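Tyrocidine synthetase 3 (Brevibacillus brevis, PDB 2JGP) forms peptide bonds in nonribosomal synthesis of the antibiotic tyrocidine, here as a peptidyl carrier and condensation domain pair. Local coordinates at residues 129-134 with 239-244; 468-471 with 476-479; 480-483 with 488-491. All coordinates share one frame; numbering follows the deposited sequence.

Interaction 1. Residues 129-134 with 239-244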
loop_
_atom_site.group_PDB
_atom_site.type_symbol
_atom_site.label_atom_id
_atom_site.label_comp_id
_atom_site.label_asym_id
_atom_site.label_seq_id
_atom_site.Cartn_x
_atom_site.Cartn_y
_atom_site.Cartn_z
ATOM N N GLY A 129 -10.668 21.529 -23.644
ATOM C CA GLY A 129 -10.041 22.847 -23.660
ATOM C C GLY A 129 -9.068 22.966 -24.817
ATOM O O GLY A 129 -9.046 22.114 -25.705
ATOM N N LYS A 130 -8.245 24.011 -24.793
ATOM C CA LYS A 130 -7.383 24.339 -25.931
ATOM C C LYS A 130 -6.342 23.249 -26.203
ATOM O O LYS A 130 -6.358 22.634 -27.273
ATOM C CB LYS A 130 -6.704 25.700 -25.726
ATOM C CG LYS A 130 -7.668 26.871 -25.519
ATOM C CD LYS A 130 -8.668 27.052 -26.666
ATOM C CE LYS A 130 -7.991 27.471 -27.966
ATOM N NZ LYS A 130 -8.983 27.850 -29.008
ATOM N N LEU A 131 -5.458 23.025 -25.229
ATOM C CA LEU A 131 -4.432 21.965 -25.252
ATOM C C LEU A 131 -3.453 22.043 -26.436
ATOM O O LEU A 131 -3.860 21.980 -27.597
ATOM C CB LEU A 131 -5.080 20.570 -25.197
ATOM C CG LEU A 131 -4.512 19.566 -24.181
ATOM C CD1 LEU A 131 -4.742 18.133 -24.656
ATOM C CD2 LEU A 131 -3.030 19.790 -23.888
ATOM N N GLU A 132 -2.163 22.168 -26.129
ATOM C CA GLU A 132 -1.109 22.177 -27.145
ATOM C C GLU A 132 -0.369 20.850 -27.129
ATOM O O GLU A 132 0.227 20.485 -26.112
ATOM C CB GLU A 132 -0.117 23.306 -26.881
ATOM C CG GLU A 132 -0.724 24.696 -26.936
ATOM C CD GLU A 132 0.308 25.787 -26.738
ATOM O OE1 GLU A 132 -0.024 26.814 -26.108
ATOM O OE2 GLU A 132 1.456 25.617 -27.204
ATOM N N ARG A 133 -0.394 20.136 -28.253
ATOM C CA ARG A 133 0.181 18.793 -28.309
ATOM C C ARG A 133 1.691 18.775 -28.047
ATOM O O ARG A 133 2.195 17.845 -27.414
ATOM C CB ARG A 133 -0.162 18.079 -29.629
ATOM C CG ARG A 133 0.396 18.707 -30.904
ATOM C CD ARG A 133 0.720 17.631 -31.937
ATOM N NE ARG A 133 1.225 18.185 -33.192
ATOM C CZ ARG A 133 0.470 18.684 -34.170
ATOM N NH1 ARG A 133 -0.858 18.723 -34.060
ATOM N NH2 ARG A 133 1.050 19.161 -35.271
ATOM N N THR A 134 2.404 19.802 -28.504
ATOM C CA THR A 134 3.849 19.876 -28.293
ATOM C C THR A 134 4.203 20.094 -26.817
ATOM O O THR A 134 5.194 19.544 -26.327
ATOM C CB THR A 134 4.500 20.981 -29.146
ATOM O OG1 THR A 134 3.868 22.238 -28.877
ATOM C CG2 THR A 134 4.369 20.652 -30.633
ATOM N N GLN A 239 1.637 20.356 -13.442
ATOM C CA GLN A 239 2.516 21.452 -13.024
ATOM C C GLN A 239 3.529 21.816 -14.113
ATOM O O GLN A 239 3.707 22.995 -14.432
ATOM C CB GLN A 239 3.251 21.088 -11.726
ATOM C CG GLN A 239 2.377 21.135 -10.481
ATOM C CD GLN A 239 3.074 20.565 -9.258
ATOM O OE1 GLN A 239 3.252 19.353 -9.141
ATOM N NE2 GLN A 239 3.468 21.437 -8.337
ATOM N N LEU A 240 4.183 20.802 -14.680
ATOM C CA LEU A 240 5.177 21.012 -15.742
ATOM C C LEU A 240 4.574 21.631 -17.003
ATOM O O LEU A 240 5.197 22.494 -17.625
ATOM C CB LEU A 240 5.887 19.702 -16.096
ATOM C CG LEU A 240 6.875 19.192 -15.042
ATOM C CD1 LEU A 240 7.252 17.737 -15.324
ATOM C CD2 LEU A 240 8.115 20.080 -14.961
ATOM N N TYR A 241 3.366 21.198 -17.369
ATOM C CA TYR A 241 2.639 21.791 -18.496
ATOM C C TYR A 241 2.407 23.292 -18.282
ATOM O O TYR A 241 2.453 24.072 -19.235
ATOM C CB TYR A 241 1.299 21.079 -18.715
ATOM C CG TYR A 241 0.553 21.528 -19.960
ATOM C CD1 TYR A 241 0.655 20.815 -21.156
ATOM C CD2 TYR A 241 -0.259 22.664 -19.943
ATOM C CE1 TYR A 241 -0.028 21.224 -22.299
ATOM C CE2 TYR A 241 -0.942 23.078 -21.078
ATOM C CZ TYR A 241 -0.824 22.353 -22.253
ATOM O OH TYR A 241 -1.505 22.762 -23.382
ATOM N N GLN A 242 2.159 23.684 -17.033
ATOM C CA GLN A 242 1.985 25.095 -16.672
ATOM C C GLN A 242 3.316 25.843 -16.549
ATOM O O GLN A 242 3.326 27.063 -16.376
ATOM C CB GLN A 242 1.226 25.216 -15.348
ATOM C CG GLN A 242 -0.186 24.634 -15.359
ATOM C CD GLN A 242 -0.770 24.511 -13.958
ATOM O OE1 GLN A 242 -0.423 25.279 -13.059
ATOM N NE2 GLN A 242 -1.665 23.550 -13.770
ATOM N N GLY A 243 4.430 25.116 -16.619
ATOM C CA GLY A 243 5.762 25.712 -16.556
ATOM C C GLY A 243 6.303 25.877 -15.144
ATOM O O GLY A 243 7.254 26.630 -14.929
ATOM N N ASP A 244 5.712 25.166 -14.185
ATOM C CA ASP A 244 6.148 25.245 -12.789
ATOM C C ASP A 244 7.474 24.526 -12.588
ATOM O O ASP A 244 7.820 23.624 -13.346
ATOM C CB ASP A 244 5.092 24.650 -11.848
ATOM C CG ASP A 244 3.827 25.494 -11.773
ATOM O OD1 ASP A 244 3.862 26.677 -12.168
ATOM O OD2 ASP A 244 2.794 24.972 -11.306
#

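Interaction 2. Residues 468-471 with 476-479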
loop_
_atom_site.group_PDB
_atom_site.type_symbol
_atom_site.label_atom_id
_atom_site.label_comp_id
_atom_site.label_asym_id
_atom_site.label_seq_id
_atom_site.Cartn_x
_atom_site.Cartn_y
_atom_site.Cartn_z
ATOM N N SER A 468 -13.067 -2.507 -0.237
ATOM C CA SER A 468 -12.503 -1.160 -0.258
ATOM C C SER A 468 -13.428 -0.155 0.415
ATOM O O SER A 468 -14.571 0.021 -0.004
ATOM C CB SER A 468 -12.255 -0.709 -1.694
ATOM O OG SER A 468 -11.219 -1.468 -2.287
ATOM N N ALA A 469 -12.934 0.501 1.459
ATOM C CA ALA A 469 -13.658 1.605 2.077
ATOM C C ALA A 469 -13.069 2.912 1.546
ATOM O O ALA A 469 -11.848 3.063 1.484
ATOM C CB ALA A 469 -13.549 1.531 3.591
ATOM N N THR A 470 -13.930 3.838 1.136
ATOM C CA THR A 470 -13.484 5.133 0.625
ATOM C C THR A 470 -14.261 6.267 1.291
ATOM O O THR A 470 -15.489 6.311 1.218
ATOM C CB THR A 470 -13.656 5.220 -0.905
ATOM O OG1 THR A 470 -12.937 4.147 -1.525
ATOM C CG2 THR A 470 -13.136 6.547 -1.438
ATOM N N GLU A 471 -13.535 7.176 1.939
ATOM C CA GLU A 471 -14.144 8.334 2.586
ATOM C C GLU A 471 -14.359 9.425 1.540
ATOM O O GLU A 471 -13.402 10.052 1.093
ATOM C CB GLU A 471 -13.258 8.828 3.732
ATOM C CG GLU A 471 -13.905 9.900 4.590
ATOM C CD GLU A 471 -13.609 9.732 6.070
ATOM O OE1 GLU A 471 -12.419 9.686 6.457
ATOM O OE2 GLU A 471 -14.578 9.647 6.847
ATOM N N MET A 476 -18.654 7.694 4.035
ATOM C CA MET A 476 -17.792 6.581 3.686
ATOM C C MET A 476 -18.586 5.657 2.765
ATOM O O MET A 476 -19.750 5.362 3.037
ATOM C CB MET A 476 -17.366 5.826 4.943
ATOM C CG MET A 476 -16.403 4.680 4.691
ATOM S SD MET A 476 -16.272 3.580 6.110
ATOM C CE MET A 476 -17.889 2.807 6.091
ATOM N N THR A 477 -17.964 5.224 1.671
ATOM C CA THR A 477 -18.570 4.245 0.777
ATOM C C THR A 477 -17.826 2.925 0.896
ATOM O O THR A 477 -16.623 2.903 1.160
ATOM C CB THR A 477 -18.534 4.702 -0.688
ATOM O OG1 THR A 477 -17.176 4.820 -1.119
ATOM C CG2 THR A 477 -19.244 6.039 -0.853
ATOM N N ILE A 478 -18.563 1.837 0.703
ATOM C CA ILE A 478 -18.036 0.483 0.797
ATOM C C ILE A 478 -18.084 -0.152 -0.590
ATOM O O ILE A 478 -19.160 -0.290 -1.172
ATOM C CB ILE A 478 -18.873 -0.351 1.800
ATOM C CG1 ILE A 478 -18.692 0.196 3.217
ATOM C CG2 ILE A 478 -18.468 -1.820 1.778
ATOM C CD1 ILE A 478 -17.269 0.093 3.729
ATOM N N GLY A 479 -16.913 -0.511 -1.117
ATOM C CA GLY A 479 -16.803 -1.151 -2.427
ATOM C C GLY A 479 -16.313 -2.582 -2.291
ATOM O O GLY A 479 -15.428 -2.866 -1.479
HETATM O O HOH W 1 -14.898 2.263 -1.662
#

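Interaction 3. Residues 480-483 with 488-491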
loop_
_atom_site.group_PDB
_atom_site.type_symbol
_atom_site.label_atom_id
_atom_site.label_comp_id
_atom_site.label_asym_id
_atom_site.label_seq_id
_atom_site.Cartn_x
_atom_site.Cartn_y
_atom_site.Cartn_z
ATOM N N VAL A 480 -16.895 -3.482 -3.082
ATOM C CA VAL A 480 -16.447 -4.873 -3.138
ATOM C C VAL A 480 -16.229 -5.265 -4.590
ATOM O O VAL A 480 -17.152 -5.211 -5.401
ATOM C CB VAL A 480 -17.447 -5.833 -2.462
ATOM C CG1 VAL A 480 -16.964 -7.283 -2.562
ATOM C CG2 VAL A 480 -17.644 -5.444 -1.004
ATOM N N GLU A 481 -14.983 -5.607 -4.907
ATOM C CA GLU A 481 -14.610 -6.174 -6.188
ATOM C C GLU A 481 -14.494 -7.668 -5.942
ATOM O O GLU A 481 -13.743 -8.090 -5.070
ATOM C CB GLU A 481 -13.272 -5.601 -6.646
ATOM C CG GLU A 481 -12.670 -6.267 -7.864
ATOM C CD GLU A 481 -11.224 -5.863 -8.058
ATOM O OE1 GLU A 481 -10.987 -4.779 -8.630
ATOM O OE2 GLU A 481 -10.326 -6.627 -7.631
ATOM N N TYR A 482 -15.235 -8.465 -6.705
ATOM C CA TYR A 482 -15.345 -9.892 -6.413
ATOM C C TYR A 482 -15.216 -10.748 -7.660
ATOM O O TYR A 482 -15.474 -10.287 -8.771
ATOM C CB TYR A 482 -16.679 -10.185 -5.725
ATOM C CG TYR A 482 -17.895 -9.826 -6.546
ATOM C CD1 TYR A 482 -18.500 -10.762 -7.376
ATOM C CD2 TYR A 482 -18.449 -8.553 -6.480
ATOM C CE1 TYR A 482 -19.621 -10.438 -8.132
ATOM C CE2 TYR A 482 -19.568 -8.219 -7.231
ATOM C CZ TYR A 482 -20.147 -9.164 -8.051
ATOM O OH TYR A 482 -21.248 -8.838 -8.792
ATOM N N SER A 483 -14.831 -12.003 -7.448
ATOM C CA SER A 483 -14.711 -12.987 -8.514
ATOM C C SER A 483 -16.087 -13.366 -9.048
ATOM O O SER A 483 -16.928 -13.854 -8.299
ATOM C CB SER A 483 -14.018 -14.247 -7.989
ATOM O OG SER A 483 -12.729 -13.947 -7.497
ATOM N N THR A 488 -22.562 -14.078 -6.841
ATOM C CA THR A 488 -23.534 -13.298 -7.590
ATOM C C THR A 488 -23.526 -11.866 -7.053
ATOM O O THR A 488 -23.063 -11.609 -5.934
ATOM C CB THR A 488 -24.960 -13.876 -7.452
ATOM O OG1 THR A 488 -25.405 -13.763 -6.093
ATOM C CG2 THR A 488 -25.002 -15.340 -7.870
ATOM N N ARG A 489 -24.036 -10.937 -7.857
ATOM C CA ARG A 489 -24.226 -9.556 -7.420
ATOM C C ARG A 489 -25.101 -9.483 -6.170
ATOM O O ARG A 489 -24.817 -8.708 -5.257
ATOM C CB ARG A 489 -24.860 -8.727 -8.538
ATOM C CG ARG A 489 -25.204 -7.298 -8.137
ATOM C CD ARG A 489 -25.510 -6.446 -9.352
ATOM N NE ARG A 489 -24.328 -6.286 -10.195
ATOM C CZ ARG A 489 -23.312 -5.461 -9.942
ATOM N NH1 ARG A 489 -23.315 -4.689 -8.862
ATOM N NH2 ARG A 489 -22.285 -5.406 -10.784
ATOM N N GLU A 490 -26.162 -10.287 -6.143
ATOM C CA GLU A 490 -27.095 -10.324 -5.017
ATOM C C GLU A 490 -26.371 -10.651 -3.710
ATOM O O GLU A 490 -26.539 -9.949 -2.708
ATOM C CB GLU A 490 -28.209 -11.348 -5.284
ATOM C CG GLU A 490 -29.224 -11.514 -4.157
ATOM C CD GLU A 490 -30.215 -12.641 -4.415
ATOM O OE1 GLU A 490 -30.390 -13.049 -5.586
ATOM O OE2 GLU A 490 -30.826 -13.122 -3.441
ATOM N N THR A 491 -25.566 -11.713 -3.736
ATOM C CA THR A 491 -24.799 -12.151 -2.564
ATOM C C THR A 491 -23.841 -11.080 -2.050
ATOM O O THR A 491 -23.674 -10.916 -0.839
ATOM C CB THR A 491 -23.997 -13.438 -2.872
ATOM O OG1 THR A 491 -24.907 -14.529 -3.048
ATOM C CG2 THR A 491 -23.011 -13.772 -1.737
#

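Interaction 1. Residues 129-134 with 239-244
The ring of Tyr241 meets residues 129-134 with its hydroxyl end: Glu132 O lies near the ring plane at the edge, while Leu131 CD2 comes in obliquely. CE1 is the ring carbon that borders both, 3.9 Å from Glu132 O and 3.7 Å from Leu131 CD2. The carboxylate of Glu132 is turned steeply against the ring, the two planes lying 76° apart, and the two side chains run about perpendicular. Only the base of the glutamate chain approaches the tyrosine, with Glu132 CB 3.8 Å from Tyr241 OH.

One polar bond crosses the contact. Glu132 N donates to Tyr241 OH over 2.9 Å, and the N-H points almost straight at the oxygen (170°). Leu131 CD2 packs against the same hydroxyl, 3.4 Å from Tyr241 OH, so the amide and the methyl group approach the phenol oxygen from neighbouring directions. With CG anti to the backbone N (chi1 -173°), the tyrosine reaches out of its helix toward the turn that carries Leu131 and Glu132. Glu132 occupies the N-cap position of helix 133-146, so this bond falls right at the helix start. At the far end of the tyrosine, its helix closes in a Schellman motif, in which Gly243 N binds Leu240 O and Asp244 N binds Gln239 O.

The contact joins the end of helix 227-241 to the turn between strand 123-129 and helix 133-146, in the N-terminal lobe of the condensation domain. Helix 133-146 lines it, with Val136 touching both Leu131 and Tyr241; Leu206 of strand 202-210 packs on Leu131, and Leu240 rests on Leu143 of helix 133-146.

Interaction 2. Residues 468-471 with 476-479
Ser468 with Gly479 and Thr470 with Thr477 are the hydrogen-bonded pairs of an antiparallel hairpin whose two strands run at 158° to each other. Ser468 N reaches Gly479 O at 2.7 Å and Gly479 N returns to Ser468 O at 2.6 Å; Thr470 and Thr477 exchange a similar pair of bonds. Ala469-Ile478 and Glu471-Met476 form the intervening non-hydrogen-bonded pairs.

On the face bearing the threonines, Thr477 OG1 stands between its backbone N and carbonyl carbon (chi1 63°), which brings it alongside Thr470 CB at 3.5 Å. A water sits on this face: it donates to Ser468 O at 2.8 Å and hydrogen-bonds Thr470 OG1 at 2.7 Å, with a weak link to Thr477 OG1. Ser468 OG turns instead to Thr433 OG1.

The other face is apolar beneath Ala469, whose CB lies 4.0 Å from Ile478 CD1 and 4.2 Å from Met476 SD. Glu471 shares this face and hydrogen-bonds His319.

The hairpin forms the middle of a four-stranded sheet, between strands 430-435 and 303-309. Ile478 packs on Phe499 and Leu500 of helix 489-508, and Met476 on Leu318 of helix 312-325.

Interaction 3. Residues 480-483 with 488-491
The last strand and last helix of the chain, within the condensation domain, are joined by a short connection, and here Tyr482, on strand 476-483, packs against the capped N terminus of helix 489-508. The contact is van der Waals in character and rests on the phenol oxygen. Tyr482 OH lies 3.4 Å from Arg489 CA and 3.6 Å from Arg489 CB, so the tyrosine meets the backbone and the root of the arginine at the first turn of the helix. The ring itself stands oblique to Arg489 CA and Thr488 O.

Tyr482 CG sits between its backbone N and carbonyl carbon (chi1 60°), and from this rotamer the ring extends away from the strand to the helix start. The arginine chain leaves CA with CG anti to the backbone N and bends at chi3 (-65°), which places one face of its guanidinium beyond the hydroxyl end of the tyrosine: Tyr482 OH is 4.0 Å from the guanidinium plane, offset toward its rim. No hydrogen bond joins the two. The charge is met beyond the tyrosine, where Arg489 NH2 forms a salt bridge with Asp304 OD1 and also binds Gln305 O, both on the neighbouring strand 303-309. These bonds would hold the guanidinium against the phenol oxygen and tie the helix start to the edge of the sheet.

Around the ring, Leu465 of strand 465-471, Met492 of helix 489-508 and Phe487 in the connecting loop pack on Tyr482, which is buried. Asp292 holds the turn from outside, accepting from Thr488 N and bonding to Thr491 OG1. The helix start is capped within the segment: Thr488 occupies the N-cap, and Thr491 N donates to Thr488 OG1 at 3.1 Å with an N-H...O angle of 166°.

From the N terminus, interaction 1 comes first and closes a long loop: 104 residues, about a third strand and a third helix, separate its segments, and it ties together elements of the N-terminal lobe. Interactions 2 and 3 follow in series near the C terminus, each closing a short loop of four residues. None of the three nests in or crosses another. Interactions 2 and 3 share strand 476-483, whose first half pairs back with strand 465-471 and whose second half meets the last helix, so hairpin and helix are joined in one continuous run. Their centres lie about 15 Å apart, whereas those of interactions 1 and 2 are about 33 Å apart.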